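PDB 3LL3: gluconate kinase from Lactobacillus acidophilus, which probably phosphorylates a sugar or sugar acid such as xylulose or gluconate with ATP, as a member of the FGGY family of carbohydrate kinases. Local coordinates for residues Trp305-Gln308 and Asp314-Pro317. Sequence-based numbering, arbitrary orientation.
Sequences WARQ and DETP. With ATP (adenosine-5'-triphosphate), chain C.
Arg307, on helix 300-311, reaches across to the loop that leads into helix 317-325 and hydrogen-bonds the carbonyl of Glu315, NH1 lying 2.8 Å from Glu315 O. NH1 approaches the oxygen almost end-on, the C=O...N angle being 163°, while Glu315 O lies out of the guanidinium plane. The N-H...O angle of 136° makes it a bent bond. A long chain suits this place because its methylenes pack as well: with CG anti to the backbone N the chain runs outward, then bends at chi3 (69°) to curl its head round the same carbonyl. Arg307 CD comes within 3.1 Å of Glu315 O, and its methylene also packs on the ring of Pro317, CD to CD. This is the tight part. The loose side belongs to the side chain of Glu315, whose CB approaches helix 300-311, 3.9 Å from Arg307 O, while its carboxylate leads away, and no salt bridge joins the two charges; Thr316 beside it is exposed.

Thr316 directs its CB away from helix 300-311 and is the N-cap of helix 317-325, its OG1 hydrogen-bonded to Asp319 N. Proline, whose ring nitrogen carries no hydrogen, fits the first turn that follows. Pro317 faces two ways, its CB packing 3.6 Å from N6 of the ATP adenine. A leucine in place of Arg307 would probably leave the Glu315 carbonyl without this donor and the loop less firmly tied to the helix. The chemistry implies a helix-to-loop link made by a charged side chain to a neutral backbone oxygen, joined through Pro317 to the wall of the adenine pocket.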
loop_
_atom_site.group_PDB
_atom_site.type_symbol
_atom_site.label_atom_id
_atom_site.label_comp_id
_atom_site.label_asym_id
_atom_site.label_seq_id
_atom_site.Cartn_x
_atom_site.Cartn_y
_atom_site.Cartn_z
ATOM N N TRP A 305 2.111 -0.454 15.681
ATOM C CA TRP A 305 2.398 0.608 14.711
ATOM C C TRP A 305 1.115 1.171 14.095
ATOM O O TRP A 305 0.951 2.387 14.005
ATOM C CB TRP A 305 3.349 0.137 13.605
ATOM C CG TRP A 305 3.416 1.103 12.453
ATOM C CD1 TRP A 305 4.265 2.173 12.318
ATOM C CD2 TRP A 305 2.595 1.095 11.273
ATOM N NE1 TRP A 305 4.027 2.820 11.122
ATOM C CE2 TRP A 305 3.006 2.183 10.467
ATOM C CE3 TRP A 305 1.560 0.268 10.816
ATOM C CZ2 TRP A 305 2.411 2.468 9.233
ATOM C CZ3 TRP A 305 0.967 0.557 9.589
ATOM C CH2 TRP A 305 1.395 1.652 8.811
ATOM N N ALA A 306 0.216 0.289 13.664
ATOM C CA ALA A 306 -1.035 0.718 13.035
ATOM C C ALA A 306 -1.929 1.497 13.992
ATOM O O ALA A 306 -2.601 2.443 13.584
ATOM C CB ALA A 306 -1.792 -0.467 12.456
ATOM N N ARG A 307 -1.924 1.084 15.258
ATOM C CA ARG A 307 -2.752 1.696 16.292
ATOM C C ARG A 307 -2.338 3.144 16.515
ATOM O O ARG A 307 -3.192 4.022 16.662
ATOM C CB ARG A 307 -2.647 0.903 17.606
ATOM C CG ARG A 307 -3.369 1.539 18.777
ATOM C CD ARG A 307 -3.246 0.711 20.052
ATOM N NE ARG A 307 -1.886 0.721 20.582
ATOM C CZ ARG A 307 -1.236 1.821 20.965
ATOM N NH1 ARG A 307 -1.812 3.012 20.873
ATOM N NH2 ARG A 307 0.001 1.735 21.433
ATOM N N GLN A 308 -1.027 3.380 16.531
ATOM C CA GLN A 308 -0.472 4.715 16.729
ATOM C C GLN A 308 -0.468 5.572 15.470
ATOM O O GLN A 308 -0.490 6.798 15.556
ATOM C CB GLN A 308 0.976 4.620 17.203
ATOM C CG GLN A 308 1.173 4.082 18.613
ATOM C CD GLN A 308 2.571 4.371 19.117
ATOM O OE1 GLN A 308 3.447 3.493 19.113
ATOM N NE2 GLN A 308 2.802 5.625 19.521
ATOM N N ASP A 314 -3.352 7.734 21.566
ATOM C CA ASP A 314 -4.349 7.689 22.642
ATOM C C ASP A 314 -5.400 6.635 22.333
ATOM O O ASP A 314 -6.289 6.366 23.129
ATOM C CB ASP A 314 -5.027 9.050 22.819
ATOM C CG ASP A 314 -4.099 10.094 23.418
ATOM O OD1 ASP A 314 -2.965 9.725 23.816
ATOM O OD2 ASP A 314 -4.512 11.280 23.488
ATOM N N GLU A 315 -5.294 6.056 21.150
ATOM C CA GLU A 315 -6.152 4.969 20.747
ATOM C C GLU A 315 -5.747 3.687 21.457
ATOM O O GLU A 315 -4.614 3.243 21.287
ATOM C CB GLU A 315 -5.943 4.740 19.265
ATOM C CG GLU A 315 -7.008 3.902 18.650
ATOM C CD GLU A 315 -8.255 4.705 18.383
ATOM O OE1 GLU A 315 -8.293 5.918 18.721
ATOM O OE2 GLU A 315 -9.194 4.113 17.819
ATOM N N THR A 316 -6.657 3.083 22.224
ATOM C CA THR A 316 -6.368 1.813 22.910
ATOM C C THR A 316 -6.443 0.651 21.919
ATOM O O THR A 316 -7.035 0.790 20.858
ATOM C CB THR A 316 -7.357 1.529 24.086
ATOM O OG1 THR A 316 -8.686 1.362 23.573
ATOM C CG2 THR A 316 -7.342 2.659 25.099
ATOM N N PRO A 317 -5.817 -0.491 22.248
ATOM C CA PRO A 317 -5.981 -1.671 21.395
ATOM C C PRO A 317 -7.453 -2.004 21.190
ATOM O O PRO A 317 -7.878 -2.304 20.069
ATOM C CB PRO A 317 -5.298 -2.767 22.210
ATOM C CG PRO A 317 -4.186 -2.047 22.905
ATOM C CD PRO A 317 -4.728 -0.669 23.227
HETATM P PG ATP C . 6.354 -11.884 26.531
HETATM O O1G ATP C . 5.754 -10.546 27.315
HETATM O O2G ATP C . 5.635 -13.261 27.120
HETATM O O3G ATP C . 7.805 -11.936 26.691
HETATM P PB ATP C . 5.569 -10.337 24.251
HETATM O O1B ATP C . 5.408 -10.625 22.640
HETATM O O2B ATP C . 6.552 -9.295 24.523
HETATM O O3B ATP C . 6.006 -11.792 24.920
HETATM P PA ATP C . 2.628 -10.238 24.511
HETATM O O1A ATP C . 2.360 -11.819 24.173
HETATM O O2A ATP C . 1.772 -9.746 25.582
HETATM O O3A ATP C . 4.165 -9.835 24.979
HETATM O "O5'" ATP C . 2.247 -9.407 23.143
HETATM C "C5'" ATP C . 2.569 -8.038 23.084
HETATM C "C4'" ATP C . 1.752 -7.409 21.981
HETATM O "O4'" ATP C . 0.337 -7.448 22.077
HETATM C "C3'" ATP C . 2.135 -6.022 21.384
HETATM O "O3'" ATP C . 2.965 -6.073 20.261
HETATM C "C2'" ATP C . 0.763 -5.265 21.261
HETATM O "O2'" ATP C . 0.706 -4.401 20.159
HETATM C "C1'" ATP C . -0.194 -6.437 21.264
HETATM N N9 ATP C . -1.489 -6.140 21.859
HETATM C C8 ATP C . -1.746 -5.592 23.063
HETATM N N7 ATP C . -3.159 -5.626 23.231
HETATM C C5 ATP C . -3.723 -6.233 22.086
HETATM C C6 ATP C . -5.056 -6.534 21.723
HETATM N N6 ATP C . -6.137 -6.227 22.652
HETATM N N1 ATP C . -5.317 -7.134 20.557
HETATM C C2 ATP C . -4.302 -7.463 19.687
HETATM N N3 ATP C . -3.001 -7.163 20.050
HETATM C C4 ATP C . -2.733 -6.555 21.239
#